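Local coordinates for biotin binding protein A (Gallus gallus, PDB 2C1S) that binds biotin as a tetrameric member of the avidin family, here holding the oxidised ligand biotin-D-sulfoxide inside an eight-stranded barrel, at residues W11-G16 against G118-T123; T78-G83 against A98-E103. All coordinates share one frame; numbering follows the deposited sequence.

Contact 1. Residues W11-G16 against G118-T123. With BSO (biotin-D-sulfoxide), chain C.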
# COMPACT_ATOMS: atom_id res chain seq x y z
N TRP A 11 -8.55 -22.44 -5.09
CA TRP A 11 -7.68 -21.48 -5.77
C TRP A 11 -6.21 -21.61 -5.32
O TRP A 11 -5.91 -21.99 -4.20
CB TRP A 11 -8.16 -20.05 -5.51
CG TRP A 11 -9.58 -19.80 -5.87
CD1 TRP A 11 -10.67 -20.00 -5.07
CD2 TRP A 11 -10.07 -19.31 -7.12
NE1 TRP A 11 -11.80 -19.66 -5.73
CE2 TRP A 11 -11.47 -19.26 -7.01
CE3 TRP A 11 -9.47 -18.93 -8.34
CZ2 TRP A 11 -12.29 -18.80 -8.05
CZ3 TRP A 11 -10.29 -18.49 -9.38
CH2 TRP A 11 -11.68 -18.42 -9.22
N ARG A 12 -5.28 -21.29 -6.21
CA ARG A 12 -3.86 -21.27 -5.90
C ARG A 12 -3.26 -20.00 -6.52
O ARG A 12 -3.67 -19.58 -7.60
CB ARG A 12 -3.17 -22.50 -6.47
CG ARG A 12 -1.73 -22.68 -6.04
CD ARG A 12 -1.09 -23.87 -6.79
NE ARG A 12 -1.06 -23.62 -8.23
CZ ARG A 12 -0.10 -22.92 -8.86
NH1 ARG A 12 0.92 -22.39 -8.18
NH2 ARG A 12 -0.17 -22.76 -10.19
N ASN A 13 -2.32 -19.38 -5.82
CA ASN A 13 -1.67 -18.17 -6.31
C ASN A 13 -0.24 -18.47 -6.72
O ASN A 13 0.23 -19.62 -6.60
CB ASN A 13 -1.78 -17.00 -5.30
CG ASN A 13 -0.95 -17.17 -4.04
OD1 ASN A 13 0.03 -17.92 -4.00
ND2 ASN A 13 -1.33 -16.42 -2.98
N GLU A 14 0.46 -17.42 -7.17
CA GLU A 14 1.79 -17.57 -7.75
C GLU A 14 2.89 -17.90 -6.75
O GLU A 14 4.02 -18.24 -7.16
CB GLU A 14 2.14 -16.35 -8.59
CG GLU A 14 2.63 -15.12 -7.81
CD GLU A 14 1.54 -14.37 -7.06
OE1 GLU A 14 0.36 -14.76 -7.09
OE2 GLU A 14 1.87 -13.34 -6.43
N LEU A 15 2.59 -17.80 -5.45
CA LEU A 15 3.54 -18.14 -4.40
C LEU A 15 3.42 -19.62 -4.02
O LEU A 15 4.22 -20.14 -3.25
CB LEU A 15 3.29 -17.30 -3.14
CG LEU A 15 3.45 -15.79 -3.29
CD1 LEU A 15 3.27 -15.09 -1.91
CD2 LEU A 15 4.78 -15.44 -3.90
N GLY A 16 2.39 -20.27 -4.56
CA GLY A 16 2.08 -21.65 -4.23
C GLY A 16 1.06 -21.81 -3.12
O GLY A 16 0.74 -22.93 -2.72
N GLY A 118 1.23 -6.07 -0.73
CA GLY A 118 1.65 -6.80 -1.92
C GLY A 118 0.46 -7.16 -2.78
O GLY A 118 -0.64 -6.67 -2.57
N THR A 119 0.69 -8.00 -3.78
CA THR A 119 -0.36 -8.42 -4.71
C THR A 119 -0.20 -9.92 -4.97
O THR A 119 0.89 -10.45 -4.83
CB THR A 119 -0.26 -7.65 -6.09
OG1 THR A 119 1.02 -7.94 -6.70
CG2 THR A 119 -0.45 -6.12 -5.92
N ASN A 120 -1.29 -10.57 -5.32
CA ASN A 120 -1.29 -11.99 -5.67
C ASN A 120 -2.24 -12.16 -6.83
O ASN A 120 -3.19 -11.37 -7.00
CB ASN A 120 -1.74 -12.86 -4.50
CG ASN A 120 -0.68 -13.05 -3.43
OD1 ASN A 120 -0.97 -12.95 -2.25
ND2 ASN A 120 0.55 -13.34 -3.83
N VAL A 121 -1.99 -13.20 -7.64
CA VAL A 121 -2.98 -13.61 -8.64
C VAL A 121 -3.33 -15.08 -8.40
O VAL A 121 -2.42 -15.90 -8.28
CB VAL A 121 -2.45 -13.45 -10.09
CG1 VAL A 121 -3.57 -13.78 -11.04
CG2 VAL A 121 -1.94 -12.04 -10.33
N PHE A 122 -4.62 -15.39 -8.28
CA PHE A 122 -5.08 -16.76 -8.03
C PHE A 122 -5.71 -17.34 -9.29
O PHE A 122 -6.38 -16.62 -10.04
CB PHE A 122 -6.12 -16.80 -6.92
CG PHE A 122 -5.59 -16.46 -5.53
CD1 PHE A 122 -5.30 -17.48 -4.61
CD2 PHE A 122 -5.43 -15.12 -5.13
CE1 PHE A 122 -4.84 -17.18 -3.33
CE2 PHE A 122 -4.99 -14.80 -3.86
CZ PHE A 122 -4.69 -15.82 -2.96
N THR A 123 -5.49 -18.63 -9.50
CA THR A 123 -6.11 -19.39 -10.57
C THR A 123 -6.82 -20.58 -9.92
O THR A 123 -6.39 -21.10 -8.88
CB THR A 123 -5.06 -19.93 -11.56
OG1 THR A 123 -4.09 -20.70 -10.85
CG2 THR A 123 -4.33 -18.78 -12.25
C11 BSO C . 2.88 -14.27 8.60
O11 BSO C . 3.94 -14.75 8.13
O12 BSO C . 2.83 -13.31 9.39
C10 BSO C . 1.53 -14.91 8.22
C9 BSO C . 1.44 -15.55 6.81
C8 BSO C . 1.38 -14.45 5.76
C7 BSO C . 1.52 -15.06 4.35
C2 BSO C . 1.48 -13.93 3.30
S1 BSO C . -0.12 -13.12 3.13
C6 BSO C . 0.36 -12.29 1.59
C5 BSO C . 1.21 -13.33 0.83
N1 BSO C . 0.32 -14.14 -0.02
C3 BSO C . 0.33 -15.41 0.39
O3 BSO C . -0.32 -16.28 -0.20
N2 BSO C . 1.14 -15.65 1.44
C4 BSO C . 1.80 -14.37 1.84
O10 BSO C . -0.14 -12.08 4.22
O HOH W 1 -1.44 -20.31 -10.10

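Contact 2. Residues T78-G83 against A98-E103. With BSO (biotin-D-sulfoxide), chain C.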
# COMPACT_ATOMS: atom_id res chain seq x y z
N THR A 78 -2.32 -10.57 10.95
CA THR A 78 -3.59 -10.73 10.26
C THR A 78 -3.34 -10.19 8.86
O THR A 78 -2.65 -9.19 8.71
CB THR A 78 -4.74 -9.95 10.93
OG1 THR A 78 -5.04 -10.57 12.19
CG2 THR A 78 -5.99 -10.01 10.11
N THR A 79 -3.91 -10.87 7.87
CA THR A 79 -3.86 -10.38 6.48
C THR A 79 -5.25 -10.08 5.99
O THR A 79 -6.19 -10.83 6.27
CB THR A 79 -3.20 -11.39 5.52
OG1 THR A 79 -1.87 -11.64 5.93
CG2 THR A 79 -3.17 -10.89 4.08
N VAL A 80 -5.38 -9.00 5.21
CA VAL A 80 -6.59 -8.76 4.44
C VAL A 80 -6.26 -8.77 2.95
O VAL A 80 -5.23 -8.23 2.52
CB VAL A 80 -7.36 -7.47 4.88
CG1 VAL A 80 -7.91 -7.61 6.34
CG2 VAL A 80 -6.47 -6.19 4.70
N PHE A 81 -7.13 -9.42 2.18
CA PHE A 81 -7.03 -9.47 0.72
C PHE A 81 -8.24 -8.79 0.11
O PHE A 81 -9.38 -8.96 0.59
CB PHE A 81 -7.05 -10.93 0.24
CG PHE A 81 -5.81 -11.70 0.54
CD1 PHE A 81 -4.83 -11.88 -0.44
CD2 PHE A 81 -5.61 -12.32 1.80
CE1 PHE A 81 -3.68 -12.62 -0.17
CE2 PHE A 81 -4.46 -13.04 2.06
CZ PHE A 81 -3.48 -13.20 1.07
N VAL A 82 -8.03 -8.04 -0.95
CA VAL A 82 -9.17 -7.46 -1.65
C VAL A 82 -8.96 -7.59 -3.16
O VAL A 82 -7.83 -7.45 -3.63
CB VAL A 82 -9.45 -6.01 -1.19
CG1 VAL A 82 -8.35 -5.01 -1.68
CG2 VAL A 82 -10.85 -5.59 -1.58
N GLY A 83 -10.01 -7.86 -3.93
CA GLY A 83 -9.79 -8.11 -5.35
C GLY A 83 -11.03 -8.23 -6.22
O GLY A 83 -12.14 -7.82 -5.85
N ALA A 98 -4.97 -7.64 -3.97
CA ALA A 98 -3.94 -6.90 -3.24
C ALA A 98 -4.16 -7.22 -1.78
O ALA A 98 -5.27 -7.55 -1.35
CB ALA A 98 -4.04 -5.37 -3.47
N TRP A 99 -3.10 -7.13 -1.01
CA TRP A 99 -3.20 -7.55 0.38
C TRP A 99 -2.39 -6.64 1.29
O TRP A 99 -1.46 -5.96 0.84
CB TRP A 99 -2.77 -9.04 0.53
CG TRP A 99 -1.39 -9.36 -0.00
CD1 TRP A 99 -1.10 -10.00 -1.17
CD2 TRP A 99 -0.13 -9.10 0.64
NE1 TRP A 99 0.26 -10.15 -1.30
CE2 TRP A 99 0.88 -9.60 -0.21
CE3 TRP A 99 0.24 -8.51 1.87
CZ2 TRP A 99 2.24 -9.52 0.10
CZ3 TRP A 99 1.60 -8.42 2.18
CH2 TRP A 99 2.58 -8.92 1.30
N LEU A 100 -2.80 -6.63 2.57
CA LEU A 100 -2.03 -6.01 3.64
C LEU A 100 -1.84 -7.03 4.75
O LEU A 100 -2.80 -7.68 5.15
CB LEU A 100 -2.77 -4.79 4.22
CG LEU A 100 -3.02 -3.54 3.36
CD1 LEU A 100 -3.97 -2.53 4.07
CD2 LEU A 100 -1.71 -2.88 2.95
N LEU A 101 -0.60 -7.14 5.22
CA LEU A 101 -0.26 -8.06 6.31
C LEU A 101 0.15 -7.20 7.48
O LEU A 101 1.13 -6.42 7.39
CB LEU A 101 0.86 -8.99 5.88
CG LEU A 101 1.57 -9.85 6.95
CD1 LEU A 101 0.63 -10.82 7.62
CD2 LEU A 101 2.77 -10.59 6.35
N ARG A 102 -0.64 -7.31 8.55
CA ARG A 102 -0.46 -6.48 9.76
C ARG A 102 0.20 -7.33 10.85
O ARG A 102 -0.40 -8.31 11.31
CB ARG A 102 -1.80 -6.01 10.27
CG ARG A 102 -1.71 -5.06 11.49
CD ARG A 102 -1.51 -3.72 10.95
NE ARG A 102 -1.33 -2.64 11.91
CZ ARG A 102 -1.71 -1.39 11.64
NH1 ARG A 102 -1.49 -0.44 12.51
NH2 ARG A 102 -2.34 -1.12 10.49
N GLU A 103 1.41 -6.96 11.23
CA GLU A 103 2.06 -7.48 12.44
C GLU A 103 1.47 -6.93 13.74
O GLU A 103 1.12 -5.75 13.84
CB GLU A 103 3.52 -7.03 12.43
CG GLU A 103 4.49 -8.03 11.93
CD GLU A 103 5.91 -7.58 12.15
OE1 GLU A 103 6.19 -7.00 13.24
OE2 GLU A 103 6.75 -7.80 11.25
C11 BSO C . 2.88 -14.27 8.60
O11 BSO C . 3.94 -14.75 8.13
O12 BSO C . 2.83 -13.31 9.39
C10 BSO C . 1.53 -14.91 8.22
C9 BSO C . 1.44 -15.55 6.81
C8 BSO C . 1.38 -14.45 5.76
C7 BSO C . 1.52 -15.06 4.35
C2 BSO C . 1.48 -13.93 3.30
S1 BSO C . -0.12 -13.12 3.13
C6 BSO C . 0.36 -12.29 1.59
C5 BSO C . 1.21 -13.33 0.83
N1 BSO C . 0.32 -14.14 -0.02
C3 BSO C . 0.33 -15.41 0.39
O3 BSO C . -0.32 -16.28 -0.20
N2 BSO C . 1.14 -15.65 1.44
C4 BSO C . 1.80 -14.37 1.84
O10 BSO C . -0.14 -12.08 4.22

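Contact 1. Residues W11-G16 against G118-T123
Asn13 and Phe122 run side by side into the barrel, and Asn13 is the chain to follow. Its CB sits almost over the centre of the Phe122 ring, 3.6 Å from the centroid, a CH-pi contact. CG lies between the backbone N and the carbonyl carbon (chi1 70°), which carries the amide along that ring face with its plane 50° from the ring. OD1 turns back to accept Leu15 N, closing an Asx turn, and also takes Ser17 N. ND2 passes the ring's CZ and donates to the ureido oxygen O3 of biotin-D-sulfoxide at 3.0 Å.

Asn120 supplies the complementary group: its OD1 accepts from ligand N1 at 2.8 Å, nearly straight at 171°. Its ND2 gives a hydrogen to Glu14 OE2 at 2.9 Å, while Glu14 OE1 receives Val121 N at 2.9 Å; the donors come from opposite faces of the carboxylate plane. Between the strands, Arg12 and Thr123 form a hydrogen-bonded antiparallel pair, with Thr123 N to Arg12 O at 2.8 Å. Two asparagines thus read the ureido group as acceptor and donor, and Glu14 acts from the second shell, probably polarising the Asn120 amide and fixing which end faces the ligand.

Contact 2. Residues T78-G83 against A98-E103
Two aromatic side chains, Phe81 and Trp99, lie next to each other on the barrel-facing side of the strand pair. One face of the Phe81 ring takes Trp99 CB, set toward the rim, with Phe81 CD1 to Trp99 CB at 3.6 Å. The rings themselves meet obliquely, the Phe81 plane at 53° to the indole. One face of the indole is occupied by biotin-D-sulfoxide: ligand C6 stands over its centre, 3.3 Å from Trp99 CE2. At the indole edge, in its plane, is Leu101 N. A chi1 of 56° tucks Trp99 CG over its own main chain, flanked by N and C; this turns the indole away from segment 78-83 and puts its face under ligand C6. Phe81 CZ reaches the ligand sulfur S1 at 3.9 Å.

Further along the same face Thr79 and Leu101 pair. Thr79 OG1 donates a hydrogen bond to the sulfoxide oxygen O10; its 2.5 Å is unusually short, and the exact length is doubtful. The same hydroxyl bonds Trp72 NE1. Leu101 packs its CB and both methyls near O10. Trp112 of the second subunit packs on both Trp99 and Leu101.

On the other face of the sheet, Val80 CG2 meets Leu100 CB at 4.0 Å, and Val80 packs on Val80 of the fourth subunit. Three hydrogen-bonded pairs, Thr78-Arg102, Val80-Leu100 and Val82-Ala98, tie the backbones together, Arg102 N to Thr78 O being 2.8 Å long. This regular antiparallel beta hairpin, with Thr79, Phe81, Trp99 and Leu101 turned inward to line the biotin site and Val80 and Leu100 outward onto two neighbouring subunits, fits the avidin-family barrel.

Contacts 1 and 2 lie with their centres about 13 Å apart in one antiparallel barrel, and contact 2 is nested along the chain inside the loop closed by contact 1. Contact 1 closes the barrel by joining the first strand, 9-13, to the last, 115-124; contact 2 joins the successive strands 78-87 and 93-102. Strands 93-102 and 115-124 are neighbours, so the two contacts touch directly: Gly118 O and Trp99 N probably share a hydrogen bond, and Asn120 packs against Trp99 and Phe81. One biotin-D-sulfoxide bridges them, its ureido group at 11-16/118-123 and its sulfoxide at 78-83/98-103; the strands that close the barrel also line the pocket.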